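Local coordinates for protein pyridoxal kinase (Lactobacillus plantarum, PDB 3HYO) that probably phosphorylates pyridoxal with ATP to give pyridoxal 5'-phosphate, as a kinase of the ribokinase clan, at residues A135-P140 against H175-D180. Sequence-based numbering, arbitrary orientation.
With ADP (adenosine-5'-diphosphate), chain B.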
ATOM      1  N   ALA A 135       9.642   0.895   8.672  1.00 18.80           N
ATOM      2  CA  ALA A 135       9.237   0.181   7.456  1.00 17.47           C
ATOM      3  C   ALA A 135      10.467  -0.276   6.687  1.00 17.33           C
ATOM      4  O   ALA A 135      11.433   0.457   6.591  1.00 17.21           O
ATOM      5  CB  ALA A 135       8.361   1.061   6.566  1.00 16.70           C
ATOM      6  N   ASP A 136      10.412  -1.483   6.148  1.00 17.22           N
ATOM      7  CA  ASP A 136      11.399  -1.945   5.156  1.00 17.09           C
ATOM      8  C   ASP A 136      11.182  -1.312   3.778  1.00 17.04           C
ATOM      9  O   ASP A 136      12.140  -1.037   3.024  1.00 17.17           O
ATOM     10  CB  ASP A 136      11.324  -3.463   5.076  1.00 16.90           C
ATOM     11  CG  ASP A 136      11.674  -4.127   6.393  1.00 19.63           C
ATOM     12  OD1 ASP A 136      10.813  -4.818   6.987  1.00 18.24           O
ATOM     13  OD2 ASP A 136      12.839  -3.969   6.835  1.00 20.16           O
ATOM     14  N   VAL A 137       9.918  -1.086   3.437  1.00 15.98           N
ATOM     15  CA  VAL A 137       9.543  -0.514   2.137  1.00 15.48           C
ATOM     16  C   VAL A 137       8.387   0.452   2.333  1.00 14.78           C
ATOM     17  O   VAL A 137       7.418   0.145   3.059  1.00 15.95           O
ATOM     18  CB  VAL A 137       9.147  -1.640   1.105  1.00 16.15           C
ATOM     19  CG1 VAL A 137       8.558  -1.045  -0.194  1.00 15.71           C
ATOM     20  CG2 VAL A 137      10.333  -2.575   0.757  1.00 14.22           C
ATOM     21  N   ILE A 138       8.455   1.623   1.713  1.00 14.42           N
ATOM     22  CA  ILE A 138       7.290   2.497   1.650  1.00 14.85           C
ATOM     23  C   ILE A 138       6.907   2.731   0.196  1.00 14.90           C
ATOM     24  O   ILE A 138       7.792   2.722  -0.693  1.00 15.28           O
ATOM     25  CB  ILE A 138       7.458   3.846   2.413  1.00 15.20           C
ATOM     26  CG1 ILE A 138       8.601   4.704   1.777  1.00 15.43           C
ATOM     27  CG2 ILE A 138       7.649   3.567   3.937  1.00 13.88           C
ATOM     28  CD1 ILE A 138       8.617   6.192   2.227  1.00 16.86           C
ATOM     29  N   LEU A 139       5.624   2.925  -0.072  1.00 14.32           N
ATOM     30  CA  LEU A 139       5.180   3.094  -1.447  1.00 15.47           C
ATOM     31  C   LEU A 139       4.353   4.355  -1.636  1.00 16.04           C
ATOM     32  O   LEU A 139       3.156   4.276  -1.917  1.00 16.41           O
ATOM     33  CB  LEU A 139       4.380   1.871  -1.903  1.00 14.99           C
ATOM     34  CG  LEU A 139       4.957   0.504  -1.527  1.00 14.06           C
ATOM     35  CD1 LEU A 139       3.855  -0.542  -1.451  1.00 13.31           C
ATOM     36  CD2 LEU A 139       6.033   0.085  -2.516  1.00 14.70           C
ATOM     37  N   PRO A 140       4.980   5.518  -1.492  1.00 16.50           N
ATOM     38  CA  PRO A 140       4.255   6.745  -1.742  1.00 17.13           C
ATOM     39  C   PRO A 140       4.070   6.977  -3.243  1.00 18.49           C
ATOM     40  O   PRO A 140       4.927   6.567  -4.040  1.00 17.73           O
ATOM     41  CB  PRO A 140       5.204   7.828  -1.199  1.00 16.88           C
ATOM     42  CG  PRO A 140       6.542   7.231  -1.338  1.00 16.86           C
ATOM     43  CD  PRO A 140       6.343   5.791  -0.974  1.00 16.13           C
ATOM     44  N   HIS A 175      13.727   0.829   1.765  1.00 17.98           N
ATOM     45  CA  HIS A 175      13.566   1.360   0.423  1.00 17.72           C
ATOM     46  C   HIS A 175      12.344   2.245   0.286  1.00 18.16           C
ATOM     47  O   HIS A 175      11.249   1.846   0.700  1.00 18.17           O
ATOM     48  CB  HIS A 175      13.423   0.203  -0.573  1.00 18.55           C
ATOM     49  CG  HIS A 175      14.506  -0.820  -0.476  1.00 19.27           C
ATOM     50  ND1 HIS A 175      15.755  -0.633  -1.035  1.00 21.13           N
ATOM     51  CD2 HIS A 175      14.525  -2.049   0.092  1.00 24.58           C
ATOM     52  CE1 HIS A 175      16.491  -1.712  -0.822  1.00 23.38           C
ATOM     53  NE2 HIS A 175      15.773  -2.580  -0.132  1.00 25.09           N
ATOM     54  N   ALA A 176      12.535   3.434  -0.290  1.00 17.61           N
ATOM     55  CA  ALA A 176      11.450   4.326  -0.670  1.00 17.69           C
ATOM     56  C   ALA A 176      11.177   4.036  -2.145  1.00 17.88           C
ATOM     57  O   ALA A 176      12.087   4.110  -2.974  1.00 17.78           O
ATOM     58  CB  ALA A 176      11.845   5.788  -0.481  1.00 18.44           C
ATOM     59  N   VAL A 177       9.955   3.618  -2.449  1.00 16.62           N
ATOM     60  CA  VAL A 177       9.594   3.322  -3.846  1.00 16.54           C
ATOM     61  C   VAL A 177       8.457   4.242  -4.221  1.00 16.46           C
ATOM     62  O   VAL A 177       7.363   4.181  -3.621  1.00 15.91           O
ATOM     63  CB  VAL A 177       9.196   1.819  -4.051  1.00 15.78           C
ATOM     64  CG1 VAL A 177       8.830   1.571  -5.523  1.00 15.87           C
ATOM     65  CG2 VAL A 177      10.316   0.878  -3.591  1.00 15.58           C
ATOM     66  N   ILE A 178       8.688   5.103  -5.207  1.00 16.91           N
ATOM     67  CA  ILE A 178       7.622   5.982  -5.669  1.00 18.24           C
ATOM     68  C   ILE A 178       6.865   5.252  -6.775  1.00 18.79           C
ATOM     69  O   ILE A 178       7.491   4.744  -7.674  1.00 17.74           O
ATOM     70  CB  ILE A 178       8.142   7.369  -6.122  1.00 18.47           C
ATOM     71  CG1 ILE A 178       8.821   8.083  -4.947  1.00 19.12           C
ATOM     72  CG2 ILE A 178       7.001   8.205  -6.717  1.00 19.40           C
ATOM     73  CD1 ILE A 178       9.411   9.461  -5.319  1.00 20.54           C
ATOM     74  N   THR A 179       5.527   5.190  -6.699  1.00 19.24           N
ATOM     75  CA  THR A 179       4.765   4.140  -7.437  1.00 20.97           C
ATOM     76  C   THR A 179       3.941   4.486  -8.695  1.00 23.23           C
ATOM     77  O   THR A 179       3.425   3.572  -9.384  1.00 24.04           O
ATOM     78  CB  THR A 179       3.758   3.460  -6.516  1.00 20.58           C
ATOM     79  OG1 THR A 179       2.980   4.487  -5.894  1.00 19.54           O
ATOM     80  CG2 THR A 179       4.473   2.586  -5.460  1.00 19.05           C
ATOM     81  N   ASP A 180       3.797   5.768  -8.971  1.00 24.04           N
ATOM     82  CA  ASP A 180       2.990   6.214 -10.088  1.00 25.11           C
ATOM     83  C   ASP A 180       3.810   7.134 -11.006  1.00 24.28           C
ATOM     84  O   ASP A 180       3.298   8.141 -11.496  1.00 25.34           O
ATOM     85  CB  ASP A 180       1.800   6.991  -9.542  1.00 25.61           C
ATOM     86  CG  ASP A 180       2.223   8.250  -8.769  1.00 29.28           C
ATOM     87  OD1 ASP A 180       3.452   8.497  -8.553  1.00 31.62           O
ATOM     88  OD2 ASP A 180       1.304   8.996  -8.369  1.00 34.64           O
TER
HETATM   89  PB  ADP B 281      -3.167   4.260  -6.478  1.00 38.76           P
HETATM   90  O1B ADP B 281      -3.604   5.505  -7.096  1.00 36.78           O
HETATM   91  O2B ADP B 281      -2.215   4.426  -5.389  1.00 37.93           O
HETATM   92  O3B ADP B 281      -4.335   3.435  -6.273  1.00 37.41           O
HETATM   93  PA  ADP B 281      -0.822   3.837  -8.170  1.00 42.30           P
HETATM   94  O1A ADP B 281       0.335   3.713  -7.267  1.00 41.46           O
HETATM   95  O2A ADP B 281      -1.064   5.052  -8.944  1.00 39.83           O
HETATM   96  O3A ADP B 281      -2.196   3.449  -7.415  1.00 39.09           O
HETATM   97  O5' ADP B 281      -0.910   2.588  -9.139  1.00 36.04           O
HETATM   98  C5' ADP B 281      -0.361   1.409  -8.702  1.00 33.28           C
HETATM   99  C4' ADP B 281       0.153   0.722  -9.942  1.00 32.10           C
HETATM  100  O4' ADP B 281      -0.896   0.172 -10.667  1.00 29.21           O
HETATM  101  C3' ADP B 281       0.904   1.638 -10.909  1.00 31.74           C
HETATM  102  O3' ADP B 281       2.209   1.638 -10.505  1.00 36.78           O
HETATM  103  C2' ADP B 281       0.808   0.829 -12.141  1.00 31.87           C
HETATM  104  O2' ADP B 281       1.631  -0.287 -11.902  1.00 33.21           O
HETATM  105  C1' ADP B 281      -0.610   0.296 -12.054  1.00 28.83           C
HETATM  106  N9  ADP B 281      -1.547   1.151 -12.822  1.00 28.28           N
HETATM  107  C8  ADP B 281      -2.319   2.092 -12.335  1.00 27.92           C
HETATM  108  N7  ADP B 281      -3.049   2.667 -13.269  1.00 28.48           N
HETATM  109  C5  ADP B 281      -2.737   2.110 -14.403  1.00 27.74           C
HETATM  110  C6  ADP B 281      -3.160   2.296 -15.808  1.00 27.17           C
HETATM  111  N6  ADP B 281      -4.087   3.210 -16.156  1.00 26.18           N
HETATM  112  N1  ADP B 281      -2.541   1.506 -16.673  1.00 26.24           N
HETATM  113  C2  ADP B 281      -1.639   0.594 -16.334  1.00 27.86           C
HETATM  114  N3  ADP B 281      -1.210   0.359 -15.102  1.00 25.85           N
HETATM  115  C4  ADP B 281      -1.735   1.089 -14.109  1.00 26.50           C
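V137 and I138 pair in parallel with H175 and A176, joining two neighbouring strands of the mixed sheet in this ribokinase-like fold; the connection between them runs through helices 142-149 and 159-167 in a beta-alpha-beta crossover. Four backbone bonds establish the register. D136 O accepts from H175 N (2.8 Å), H175 O from the N-H of I138 at 159°, and I138 O from V177 N (2.9 Å). P140, a proline, has no N-H to offer V177 O; that oxygen instead meets the CA of L139 at 3.3 Å, a CA-H...O contact. P140 O resumes the pairing with T179 N, through a longer, more bent bond (3.1 Å, 140°). The carboxylate of D136 turns outside the pair, OD1 taking L104 N and OD2 forming a salt bridge with K171. L139 and V177 lie side by side; helix 213-225 packs on V137 and L139, whereas V177 leans on C189 and W191 of strand 186-192. On the other face, I138 CG1 rests against A176 CA. T179 divides its branches between core and nucleotide: its side chain crosses that of L139 at about a right angle, with CG2, anti to the carbonyl carbon, 3.6 Å from L139 CB. The strand thus supplies part of the nucleotide site: T179 O accepts from the ribose O3' of ADP, and T179 OG1, at chi1 52°, donates to O1A of its alpha-phosphate at 3.1 Å.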